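Local coordinates for Boca/mesd chaperone for ywtd beta-propeller-egf protein 1 (Caenorhabditis elegans, PDB 3OFG), which probably acts in the endoplasmic reticulum as a chaperone that assists maturation of the YWTD beta-propeller domains of LDL-receptor-type proteins, here represented by its structured domain, at residues 15-20 against 34-39; 46-51 against 70-75; 52-55 against 59-62. All blocks are in the same frame, centred on the assembly; numbering follows the deposited sequence. Where two conformers were deposited one is given.

Interaction 1: residues 15-20 against 34-39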
ATOM      1  N   VAL A  15      -5.793  -5.644   4.818  0.52  5.91           N
ATOM      2  CA  VAL A  15      -6.483  -6.151   5.988  0.52  8.49           C
ATOM      3  C   VAL A  15      -7.709  -5.287   6.254  0.52  6.24           C
ATOM      4  O   VAL A  15      -7.582  -4.115   6.607  0.52  6.25           O
ATOM      5  CB  VAL A  15      -5.551  -6.114   7.212  0.52 10.98           C
ATOM      6  CG1 VAL A  15      -6.235  -6.716   8.412  0.52  8.21           C
ATOM      7  CG2 VAL A  15      -4.248  -6.837   6.912  0.52 11.97           C
ATOM      8  N   GLY A  16      -8.895  -5.834   6.032  1.00  7.02           N
ATOM      9  CA  GLY A  16     -10.127  -5.105   6.315  1.00  7.07           C
ATOM     10  C   GLY A  16     -10.535  -5.319   7.752  1.00  6.88           C
ATOM     11  O   GLY A  16     -10.273  -6.383   8.335  1.00  9.33           O
ATOM     12  N   VAL A  17     -11.159  -4.310   8.342  1.00  7.05           N
ATOM     13  CA  VAL A  17     -11.556  -4.348   9.729  1.00  6.92           C
ATOM     14  C   VAL A  17     -13.048  -4.091   9.802  1.00  7.08           C
ATOM     15  O   VAL A  17     -13.583  -3.231   9.089  1.00  7.26           O
ATOM     16  CB  VAL A  17     -10.774  -3.298  10.530  1.00  7.25           C
ATOM     17  CG1 VAL A  17     -11.202  -3.239  11.979  1.00  9.20           C
ATOM     18  CG2 VAL A  17      -9.288  -3.602  10.425  1.00  9.66           C
ATOM     19  N   VAL A  18     -13.715  -4.880  10.647  1.00  7.39           N
ATOM     20  CA  VAL A  18     -15.142  -4.685  10.939  1.00  8.33           C
ATOM     21  C   VAL A  18     -15.320  -4.728  12.453  1.00  9.91           C
ATOM     22  O   VAL A  18     -14.762  -5.597  13.147  1.00 10.83           O
ATOM     23  CB  VAL A  18     -16.008  -5.768  10.268  1.00  9.97           C
ATOM     24  CG1 VAL A  18     -17.454  -5.761  10.814  1.00 13.28           C
ATOM     25  CG2 VAL A  18     -16.062  -5.550   8.772  1.00 14.18           C
ATOM     26  N   ASP A  19     -16.066  -3.773  12.975  1.00  8.65           N
ATOM     27  CA  ASP A  19     -16.496  -3.791  14.362  1.00  8.28           C
ATOM     28  C   ASP A  19     -17.840  -4.515  14.407  1.00  8.66           C
ATOM     29  O   ASP A  19     -18.818  -4.010  13.876  1.00  9.42           O
ATOM     30  CB  ASP A  19     -16.651  -2.363  14.856  1.00  9.83           C
ATOM     31  CG  ASP A  19     -17.089  -2.284  16.296  1.00 13.01           C
ATOM     32  OD1 ASP A  19     -17.472  -3.314  16.893  1.00 11.69           O
ATOM     33  OD2 ASP A  19     -17.077  -1.156  16.838  1.00 16.94           O
ATOM     34  N   PRO A  20     -17.888  -5.712  15.020  1.00  7.92           N
ATOM     35  CA  PRO A  20     -19.128  -6.496  14.997  1.00  9.95           C
ATOM     36  C   PRO A  20     -20.285  -5.819  15.728  1.00 11.56           C
ATOM     37  O   PRO A  20     -21.438  -6.147  15.487  1.00 11.22           O
ATOM     38  CB  PRO A  20     -18.731  -7.795  15.699  1.00 13.00           C
ATOM     39  CG  PRO A  20     -17.246  -7.867  15.556  1.00 14.55           C
ATOM     40  CD  PRO A  20     -16.789  -6.442  15.655  1.00  8.41           C
ATOM     41  N   LYS A  34      -6.339   1.143  16.363  1.00  7.56           N
ATOM     42  CA  LYS A  34      -6.071   0.412  17.584  1.00  6.99           C
ATOM     43  C   LYS A  34      -5.700  -1.020  17.264  1.00  7.30           C
ATOM     44  O   LYS A  34      -4.672  -1.556  17.716  1.00  6.64           O
ATOM     45  CB  LYS A  34      -7.292   0.426  18.499  1.00  8.65           C
ATOM     46  CG  LYS A  34      -7.163  -0.487  19.700  1.00  8.89           C
ATOM     47  CD  LYS A  34      -8.367  -0.418  20.626  1.00 11.33           C
ATOM     48  CE  LYS A  34      -8.317  -1.488  21.688  1.00 13.69           C
ATOM     49  NZ  LYS A  34      -9.479  -1.360  22.622  1.00 21.73           N
ATOM     50  N   TRP A  35      -6.566  -1.694  16.517  1.00  6.43           N
ATOM     51  CA  TRP A  35      -6.412  -3.133  16.363  1.00  6.00           C
ATOM     52  C   TRP A  35      -5.298  -3.517  15.406  1.00  5.51           C
ATOM     53  O   TRP A  35      -4.617  -4.517  15.641  1.00  6.34           O
ATOM     54  CB  TRP A  35      -7.760  -3.799  16.004  1.00  6.18           C
ATOM     55  CG  TRP A  35      -8.584  -3.849  17.248  1.00  7.95           C
ATOM     56  CD1 TRP A  35      -9.596  -2.996  17.619  1.00  9.08           C
ATOM     57  CD2 TRP A  35      -8.361  -4.712  18.354  1.00  7.90           C
ATOM     58  NE1 TRP A  35     -10.018  -3.298  18.892  1.00 10.03           N
ATOM     59  CE2 TRP A  35      -9.273  -4.349  19.357  1.00  8.47           C
ATOM     60  CE3 TRP A  35      -7.484  -5.773  18.588  1.00  9.32           C
ATOM     61  CZ2 TRP A  35      -9.337  -5.021  20.585  1.00 10.56           C
ATOM     62  CZ3 TRP A  35      -7.558  -6.440  19.809  1.00 10.72           C
ATOM     63  CH2 TRP A  35      -8.484  -6.064  20.775  1.00 11.23           C
ATOM     64  N   THR A  36      -5.059  -2.734  14.362  1.00  5.75           N
ATOM     65  CA  THR A  36      -3.934  -3.050  13.487  1.00  6.06           C
ATOM     66  C   THR A  36      -2.626  -2.940  14.231  1.00  7.68           C
ATOM     67  O   THR A  36      -1.726  -3.745  13.994  1.00  7.18           O
ATOM     68  CB  THR A  36      -3.901  -2.231  12.185  1.00  7.51           C
ATOM     69  OG1 THR A  36      -3.895  -0.833  12.473  1.00  7.25           O
ATOM     70  CG2 THR A  36      -5.104  -2.577  11.324  1.00  8.76           C
ATOM     71  N   GLN A  37      -2.494  -2.009  15.158  1.00  5.70           N
ATOM     72  CA  GLN A  37      -1.252  -1.932  15.898  0.55  7.29           C
ATOM     73  C   GLN A  37      -1.111  -3.093  16.862  1.00  5.46           C
ATOM     74  O   GLN A  37      -0.017  -3.612  17.030  1.00  7.00           O
ATOM     75  CB  GLN A  37      -1.106  -0.621  16.647  0.55  7.63           C
ATOM     76  CG  GLN A  37       0.306  -0.512  17.147  0.55  9.44           C
ATOM     77  CD  GLN A  37       0.753   0.871  17.520  0.55 19.23           C
ATOM     78  OE1 GLN A  37       0.677   1.817  16.722  0.55 19.52           O
ATOM     79  NE2 GLN A  37       1.324   0.981  18.712  0.55 10.58           N
ATOM     80  N   ILE A  38      -2.199  -3.526  17.473  1.00  5.96           N
ATOM     81  CA  ILE A  38      -2.167  -4.699  18.342  1.00  5.66           C
ATOM     82  C   ILE A  38      -1.766  -5.937  17.549  1.00  6.28           C
ATOM     83  O   ILE A  38      -0.892  -6.722  17.979  1.00  6.40           O
ATOM     84  CB  ILE A  38      -3.503  -4.902  19.094  1.00  6.37           C
ATOM     85  CG1 ILE A  38      -3.682  -3.794  20.129  1.00  6.91           C
ATOM     86  CG2 ILE A  38      -3.574  -6.272  19.753  1.00  8.12           C
ATOM     87  CD1 ILE A  38      -5.111  -3.671  20.637  1.00 10.09           C
ATOM     88  N   TRP A  39      -2.389  -6.156  16.399  1.00  6.34           N
ATOM     89  CA  TRP A  39      -2.012  -7.307  15.565  1.00  6.78           C
ATOM     90  C   TRP A  39      -0.553  -7.211  15.152  1.00  7.03           C
ATOM     91  O   TRP A  39       0.148  -8.226  15.134  1.00  7.05           O
ATOM     92  CB  TRP A  39      -2.928  -7.464  14.360  1.00  6.47           C
ATOM     93  CG  TRP A  39      -4.354  -7.644  14.748  1.00  5.63           C
ATOM     94  CD1 TRP A  39      -4.829  -8.300  15.845  1.00  7.22           C
ATOM     95  CD2 TRP A  39      -5.500  -7.138  14.051  1.00  5.93           C
ATOM     96  NE1 TRP A  39      -6.209  -8.233  15.870  1.00  7.28           N
ATOM     97  CE2 TRP A  39      -6.628  -7.519  14.787  1.00  7.09           C
ATOM     98  CE3 TRP A  39      -5.668  -6.393  12.882  1.00  6.72           C
ATOM     99  CZ2 TRP A  39      -7.920  -7.179  14.378  1.00  7.36           C
ATOM    100  CZ3 TRP A  39      -6.951  -6.045  12.494  1.00  7.03           C
ATOM    101  CH2 TRP A  39      -8.049  -6.428  13.252  1.00  6.57           C
TER
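Val17 and Trp39 carry most of this contact, with Val15 and Thr36 adding smaller shares: two valines of one strand meet one indole of a helix. The example illustrates how a strand seats a helix, since alternate residues share a face and Val15 and Val17 both turn their side chains toward the helix, with Gly16 between them. The meeting point is the six-membered end of the Trp39 ring. CG2 of Val17 lies 4.0 Å from CZ3 of Trp39 and nearly as close to CH2, reaching the ring at its edge, near the ring plane. The first torsion of Val17 accounts for this: with CG1 anti to the backbone N (chi1 177°), it is CG2, beside that N, that is turned to the ring edge. In the conformer described, CG1 of Val15 approaches the same CZ3 of Trp39, at 4.2 Å, from an oblique direction.

One face of the indole is backed by its own helix: the carbonyl O of Trp35 sits 3.1 Å above the plane of the Trp39 ring, offset toward the rim. Thr36 adds a looser methyl contact, its CG2 4.4 Å from CG2 of Val17, while its hydroxyl is bonded to Thr32 O one turn back along the helix. No hydrogen bond links the two segments, and the four touching residues are all buried.

The axes of strand 15-17 and helix 34-39 run at 134° to each other and come no closer than 10.3 Å, the gap being bridged by side chains. Leu77 of helix 70-78 also touches both Val15 and Trp39, and Val83 of strand 83-89 reaches the indole, so helix 29-45 rests against the sheet beside the second helix.

Interaction 2: residues 46-51 against 70-75; sequences NHVDLQ and AFEAKK
OE2 of Glu72 is the polar atom on which this contact turns, with two waters lying between it and Asn46. Water 1 donates to OE2 of Glu72 at 2.8 Å and accepts a weak bond from ND2 of Asn46 at 3.1 Å. Water 2 lies 2.8 Å from the same OE2 and 2.8 Å from the backbone O of Asn46, a possible second bridge, although this water has more acceptors around it than protons and may not serve them all at once. Asn46 O and Glu72 OE2 are themselves 3.6 Å apart, with the waters beside them.

The carboxylate is also packed against a hydrocarbon. CG2 of Val48 sits over the flat face of the Glu72 carboxylate, 3.6 Å from CD and about equally far from both oxygens, the two side chains running antiparallel. Glu72 reaches this far because its chain is extended, with CG anti to the backbone N (chi1 175°) and chi2 -178°. Val48 itself is buried, and it also touches Phe64 of strand 59-64, as does Ala73 of helix 70-78.

Val48 is the last residue of the Schellman motif that ends helix 29-45: His47, with positive phi, is its C-prime residue, Val48 N bonds to Leu43 O and His47 N to Tyr44 O. The arrangement is thus a helix C-terminal turn, leading into strand 50-56, that is packed and water-bridged to the neighbouring helix 70-78.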
ATOM      1  N   ASN A  46       5.639 -13.083  17.285  1.00  7.28           N
ATOM      2  CA  ASN A  46       5.725 -14.335  16.540  1.00  9.09           C
ATOM      3  C   ASN A  46       6.833 -14.245  15.476  1.00  9.92           C
ATOM      4  O   ASN A  46       6.920 -15.099  14.596  1.00 12.31           O
ATOM      5  CB  ASN A  46       4.400 -14.657  15.842  1.00 11.70           C
ATOM      6  CG  ASN A  46       3.310 -14.986  16.790  1.00 14.85           C
ATOM      7  OD1 ASN A  46       3.555 -15.195  17.973  1.00 16.49           O
ATOM      8  ND2 ASN A  46       2.076 -15.038  16.282  1.00 17.53           N
ATOM      9  N   HIS A  47       7.636 -13.193  15.554  1.00  8.13           N
ATOM     10  CA  HIS A  47       8.817 -13.028  14.719  0.56  7.18           C
ATOM     11  C   HIS A  47       8.506 -12.659  13.267  1.00 10.03           C
ATOM     12  O   HIS A  47       9.273 -12.990  12.366  1.00 11.60           O
ATOM     13  CB  HIS A  47       9.683 -14.293  14.830  0.56 10.19           C
ATOM     14  CG  HIS A  47       9.753 -14.797  16.232  0.56  7.84           C
ATOM     15  ND1 HIS A  47      10.278 -14.030  17.249  0.56  7.19           N
ATOM     16  CD2 HIS A  47       9.234 -15.897  16.824  0.56  8.75           C
ATOM     17  CE1 HIS A  47      10.126 -14.656  18.397  0.56 10.33           C
ATOM     18  NE2 HIS A  47       9.494 -15.795  18.169  0.56  8.39           N
ATOM     19  N   VAL A  48       7.386 -11.969  13.062  1.00  8.01           N
ATOM     20  CA  VAL A  48       7.020 -11.427  11.766  1.00  9.71           C
ATOM     21  C   VAL A  48       7.065  -9.910  11.843  1.00  9.41           C
ATOM     22  O   VAL A  48       6.189  -9.302  12.456  1.00 11.34           O
ATOM     23  CB  VAL A  48       5.620 -11.876  11.369  1.00 10.20           C
ATOM     24  CG1 VAL A  48       5.257 -11.311  10.001  1.00 10.22           C
ATOM     25  CG2 VAL A  48       5.553 -13.396  11.312  1.00 10.43           C
ATOM     26  N   ASP A  49       8.087  -9.300  11.248  1.00  9.35           N
ATOM     27  CA  ASP A  49       8.230  -7.855  11.196  1.00 10.36           C
ATOM     28  C   ASP A  49       7.456  -7.274  10.017  1.00  8.92           C
ATOM     29  O   ASP A  49       7.567  -7.744   8.900  1.00 10.17           O
ATOM     30  CB  ASP A  49       9.714  -7.492  11.035  1.00 13.21           C
ATOM     31  CG  ASP A  49      10.542  -7.828  12.249  1.00 19.68           C
ATOM     32  OD1 ASP A  49      10.090  -7.536  13.373  1.00 20.84           O
ATOM     33  OD2 ASP A  49      11.669  -8.361  12.064  1.00 25.07           O
ATOM     34  N   LEU A  50       6.700  -6.218  10.274  1.00  9.65           N
ATOM     35  CA  LEU A  50       5.923  -5.584   9.225  1.00  9.04           C
ATOM     36  C   LEU A  50       5.729  -4.119   9.568  1.00  8.52           C
ATOM     37  O   LEU A  50       5.844  -3.720  10.718  1.00  9.61           O
ATOM     38  CB  LEU A  50       4.578  -6.291   9.017  1.00 10.59           C
ATOM     39  CG  LEU A  50       3.687  -6.248  10.238  1.00  8.99           C
ATOM     40  CD1 LEU A  50       2.756  -5.036  10.188  1.00 12.07           C
ATOM     41  CD2 LEU A  50       2.857  -7.517  10.412  1.00 10.33           C
ATOM     42  N   GLN A  51       5.412  -3.334   8.546  1.00  7.71           N
ATOM     43  CA  GLN A  51       5.081  -1.915   8.663  1.00  7.61           C
ATOM     44  C   GLN A  51       3.604  -1.748   8.316  1.00  8.67           C
ATOM     45  O   GLN A  51       3.131  -2.345   7.343  1.00  8.29           O
ATOM     46  CB  GLN A  51       5.974  -1.103   7.706  1.00 11.26           C
ATOM     47  CG  GLN A  51       5.762   0.398   7.757  1.00 13.27           C
ATOM     48  CD  GLN A  51       6.820   1.163   6.980  1.00 12.21           C
ATOM     49  OE1 GLN A  51       7.567   0.592   6.219  1.00 14.09           O
ATOM     50  NE2 GLN A  51       6.871   2.463   7.188  1.00 14.25           N
ATOM     51  N   ALA A  70       4.200 -13.905   4.594  1.00 13.63           N
ATOM     52  CA  ALA A  70       2.880 -13.346   4.309  1.00 13.03           C
ATOM     53  C   ALA A  70       1.781 -14.319   4.649  1.00 10.85           C
ATOM     54  O   ALA A  70       0.716 -13.920   5.133  1.00 10.72           O
ATOM     55  CB  ALA A  70       2.774 -12.958   2.840  1.00 13.62           C
ATOM     56  N   PHE A  71       2.005 -15.597   4.399  1.00 11.13           N
ATOM     57  CA  PHE A  71       0.994 -16.574   4.669  1.00 10.87           C
ATOM     58  C   PHE A  71       0.794 -16.824   6.152  1.00 13.24           C
ATOM     59  O   PHE A  71      -0.317 -17.002   6.580  1.00 13.10           O
ATOM     60  CB  PHE A  71       1.298 -17.842   3.875  1.00 15.02           C
ATOM     61  CG  PHE A  71       1.135 -17.621   2.405  1.00 15.99           C
ATOM     62  CD1 PHE A  71      -0.118 -17.640   1.848  1.00 14.29           C
ATOM     63  CD2 PHE A  71       2.209 -17.262   1.625  1.00 20.00           C
ATOM     64  CE1 PHE A  71      -0.290 -17.368   0.513  1.00 15.77           C
ATOM     65  CE2 PHE A  71       2.039 -16.992   0.270  1.00 16.96           C
ATOM     66  CZ  PHE A  71       0.786 -17.033  -0.268  1.00 17.69           C
ATOM     67  N   GLU A  72       1.873 -16.821   6.915  1.00 13.33           N
ATOM     68  CA  GLU A  72       1.770 -16.933   8.368  1.00 12.53           C
ATOM     69  C   GLU A  72       0.945 -15.762   8.892  1.00 11.85           C
ATOM     70  O   GLU A  72       0.093 -15.934   9.763  1.00 11.49           O
ATOM     71  CB  GLU A  72       3.178 -16.916   8.990  1.00 17.68           C
ATOM     72  CG  GLU A  72       3.209 -16.916  10.514  0.44 13.28           C
ATOM     73  CD  GLU A  72       4.628 -16.860  11.090  0.51 14.42           C
ATOM     74  OE1 GLU A  72       5.614 -16.886  10.316  0.49 15.57           O
ATOM     75  OE2 GLU A  72       4.750 -16.774  12.333  0.53 19.53           O
ATOM     76  N   ALA A  73       1.183 -14.570   8.366  1.00 10.99           N
ATOM     77  CA  ALA A  73       0.457 -13.394   8.842  1.00  9.88           C
ATOM     78  C   ALA A  73      -1.004 -13.447   8.455  1.00  9.66           C
ATOM     79  O   ALA A  73      -1.851 -13.110   9.262  1.00  9.44           O
ATOM     80  CB  ALA A  73       1.089 -12.109   8.334  1.00 10.43           C
ATOM     81  N   LYS A  74      -1.311 -13.877   7.226  1.00  9.23           N
ATOM     82  CA  LYS A  74      -2.705 -13.987   6.813  1.00 10.54           C
ATOM     83  C   LYS A  74      -3.442 -14.998   7.686  1.00  9.32           C
ATOM     84  O   LYS A  74      -4.556 -14.762   8.104  1.00 11.18           O
ATOM     85  CB  LYS A  74      -2.790 -14.358   5.320  1.00 12.38           C
ATOM     86  CG  LYS A  74      -4.188 -14.643   4.844  1.00 12.12           C
ATOM     87  CD  LYS A  74      -4.261 -14.776   3.324  1.00 13.12           C
ATOM     88  CE  LYS A  74      -5.667 -15.132   2.908  1.00 17.86           C
ATOM     89  NZ  LYS A  74      -5.779 -15.312   1.436  1.00 19.89           N
ATOM     90  N   LYS A  75      -2.811 -16.138   7.948  1.00 10.71           N
ATOM     91  CA  LYS A  75      -3.413 -17.173   8.777  1.00 11.62           C
ATOM     92  C   LYS A  75      -3.729 -16.628  10.164  1.00 10.87           C
ATOM     93  O   LYS A  75      -4.822 -16.825  10.686  1.00 12.17           O
ATOM     94  CB  LYS A  75      -2.475 -18.388   8.858  1.00 17.40           C
ATOM     95  CG  LYS A  75      -2.881 -19.437   9.867  1.00 21.87           C
ATOM     96  CD  LYS A  75      -1.882 -20.596   9.856  1.00 28.18           C
TER
HETATM   97  O   HOH W   1       2.241 -16.059  13.373  1.00 23.15           O
HETATM   98  O   HOH W   2       7.526 -16.870  12.480  1.00 33.43           O

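Interaction 3: residues 52-55 against 59-62; sequences VFVI and RAIF
Strands 50-56 and 59-64 form an antiparallel beta hairpin, in which Phe53 and Ile61 are a hydrogen-bonded pair: Phe53 N donates a hydrogen bond to Ile61 O at 2.9 Å, and Ile61 N donates one to Phe53 O at 2.8 Å. Val52 and Phe62 stand side by side on the other face with Ala60, CG2 of Val52 3.7 Å from CE1 of Phe62.

Ile55 can be followed outward. From CB, with chi1 at 58°, CG1 is set between the backbone N and the carbonyl carbon, which brings it 3.6 Å from Arg59 O, the acceptor for Ile55 N. The other branch, CG2, meets CD1 of Ile61 at 3.8 Å. At the tip, CD1 touches CG1 of Ile61 and reaches the guanidinium of Arg59. An alanine here would remove both branches and is likely to leave Ile61 CD1 and the Arg59 guanidinium short of packing, with the latter freer to turn.

That guanidinium also forms a salt bridge with Asp56 of the same chain, and its NH2 bonds to Ile55 O of the second subunit, placing this hairpin end at the dimer contact. Ile55 CD1 lies centrally over the flat face of the guanidinium, 3.5 Å from Arg59 NH2.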
ATOM      1  N   VAL A  52       2.873  -0.955   9.081  1.00  7.61           N
ATOM      2  CA  VAL A  52       1.451  -0.736   8.860  1.00  7.35           C
ATOM      3  C   VAL A  52       1.170   0.635   8.274  1.00  8.65           C
ATOM      4  O   VAL A  52       1.703   1.642   8.735  1.00 10.32           O
ATOM      5  CB  VAL A  52       0.680  -0.794  10.192  1.00  9.63           C
ATOM      6  CG1 VAL A  52      -0.811  -0.593   9.984  1.00 12.55           C
ATOM      7  CG2 VAL A  52       0.928  -2.118  10.903  1.00 12.54           C
ATOM      8  N   PHE A  53       0.311   0.669   7.267  1.00  7.17           N
ATOM      9  CA  PHE A  53      -0.215   1.907   6.719  1.00  7.29           C
ATOM     10  C   PHE A  53      -1.735   1.795   6.740  1.00  7.27           C
ATOM     11  O   PHE A  53      -2.288   0.949   6.062  1.00  8.68           O
ATOM     12  CB  PHE A  53       0.271   2.147   5.275  1.00  9.34           C
ATOM     13  CG  PHE A  53       1.768   2.177   5.126  1.00 13.19           C
ATOM     14  CD1 PHE A  53       2.462   3.361   5.242  1.00 21.36           C
ATOM     15  CD2 PHE A  53       2.460   1.024   4.878  1.00 18.23           C
ATOM     16  CE1 PHE A  53       3.859   3.374   5.109  1.00 17.21           C
ATOM     17  CE2 PHE A  53       3.834   1.041   4.743  1.00 20.77           C
ATOM     18  CZ  PHE A  53       4.514   2.215   4.852  1.00 16.79           C
ATOM     19  N   VAL A  54      -2.420   2.655   7.480  1.00  7.62           N
ATOM     20  CA  VAL A  54      -3.875   2.686   7.490  1.00  8.06           C
ATOM     21  C   VAL A  54      -4.294   3.542   6.302  1.00 10.50           C
ATOM     22  O   VAL A  54      -4.075   4.752   6.284  1.00 19.05           O
ATOM     23  CB  VAL A  54      -4.406   3.204   8.844  1.00 10.92           C
ATOM     24  CG1 VAL A  54      -5.932   3.288   8.821  1.00 12.87           C
ATOM     25  CG2 VAL A  54      -3.913   2.287   9.962  1.00 13.48           C
ATOM     26  N   ILE A  55      -4.843   2.907   5.280  1.00  9.10           N
ATOM     27  CA  ILE A  55      -5.118   3.583   4.011  1.00  9.67           C
ATOM     28  C   ILE A  55      -6.590   3.928   3.821  1.00  9.69           C
ATOM     29  O   ILE A  55      -6.938   4.687   2.925  1.00 11.40           O
ATOM     30  CB  ILE A  55      -4.627   2.745   2.808  1.00  9.54           C
ATOM     31  CG1 ILE A  55      -5.278   1.353   2.777  1.00  9.83           C
ATOM     32  CG2 ILE A  55      -3.104   2.645   2.837  1.00 10.12           C
ATOM     33  CD1 ILE A  55      -5.113   0.652   1.431  1.00 10.65           C
ATOM     34  N   ARG A  59      -9.434  -0.137   6.528  1.00  6.94           N
ATOM     35  CA  ARG A  59      -8.540  -0.995   5.767  1.00  6.95           C
ATOM     36  C   ARG A  59      -7.112  -0.543   5.947  1.00  7.66           C
ATOM     37  O   ARG A  59      -6.819   0.657   5.962  1.00  8.30           O
ATOM     38  CB  ARG A  59      -8.901  -0.990   4.285  1.00  7.88           C
ATOM     39  CG  ARG A  59      -8.204  -2.088   3.466  1.00 10.85           C
ATOM     40  CD  ARG A  59      -8.785  -2.249   2.058  1.00 12.28           C
ATOM     41  NE  ARG A  59      -8.759  -0.991   1.331  1.00 12.47           N
ATOM     42  CZ  ARG A  59      -8.134  -0.772   0.176  1.00 10.67           C
ATOM     43  NH1 ARG A  59      -7.501  -1.743  -0.447  1.00 12.57           N
ATOM     44  NH2 ARG A  59      -8.175   0.438  -0.349  1.00 12.98           N
ATOM     45  N   ALA A  60      -6.219  -1.505   6.124  1.00  6.62           N
ATOM     46  CA  ALA A  60      -4.799  -1.229   6.282  1.00  5.68           C
ATOM     47  C   ALA A  60      -3.950  -2.118   5.392  1.00  6.08           C
ATOM     48  O   ALA A  60      -4.362  -3.189   4.972  1.00  7.85           O
ATOM     49  CB  ALA A  60      -4.400  -1.394   7.738  1.00  7.79           C
ATOM     50  N   ILE A  61      -2.735  -1.665   5.139  1.00  6.31           N
ATOM     51  CA  ILE A  61      -1.721  -2.460   4.472  1.00  7.19           C
ATOM     52  C   ILE A  61      -0.698  -2.879   5.514  1.00  6.93           C
ATOM     53  O   ILE A  61      -0.249  -2.057   6.322  1.00  7.32           O
ATOM     54  CB  ILE A  61      -0.989  -1.641   3.374  1.00  8.45           C
ATOM     55  CG1 ILE A  61      -1.967  -1.264   2.289  1.00 13.19           C
ATOM     56  CG2 ILE A  61       0.231  -2.419   2.810  1.00 11.69           C
ATOM     57  CD1 ILE A  61      -1.345  -0.309   1.256  1.00 15.20           C
ATOM     58  N   PHE A  62      -0.327  -4.149   5.504  1.00  6.68           N
ATOM     59  CA  PHE A  62       0.826  -4.671   6.237  1.00  6.76           C
ATOM     60  C   PHE A  62       1.901  -4.997   5.196  1.00  7.58           C
ATOM     61  O   PHE A  62       1.679  -5.863   4.330  1.00  9.33           O
ATOM     62  CB  PHE A  62       0.475  -5.960   6.990  1.00  7.37           C
ATOM     63  CG  PHE A  62      -0.339  -5.764   8.241  1.00  7.56           C
ATOM     64  CD1 PHE A  62      -0.944  -4.554   8.562  1.00 13.39           C
ATOM     65  CD2 PHE A  62      -0.490  -6.819   9.106  1.00  9.70           C
ATOM     66  CE1 PHE A  62      -1.693  -4.433   9.727  1.00 16.20           C
ATOM     67  CE2 PHE A  62      -1.226  -6.690  10.274  1.00 12.70           C
ATOM     68  CZ  PHE A  62      -1.816  -5.511  10.581  1.00 11.15           C
TER

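How the interactions relate
From the N terminus, strand 12-17 comes first, and interaction 1 closes the first loop when helix 29-45 returns over it, tying that helix to the sheet. The chain then leaves the helix, and interaction 2 opens at 46-51, to close only at helix 70-78, which it ties to the turn after helix 29-45. Within that span lies interaction 3, the short hairpin that pairs two strands of the sheet, while interaction 1 precedes both in series. Interactions 1 and 3 touch, through the probable hydrogen bond of Val15 N to Ala60 O and through Thr36 against Ala60; Leu50 against Phe62 joins 2 to 3. Interactions 2 and 3 also both reach the second subunit.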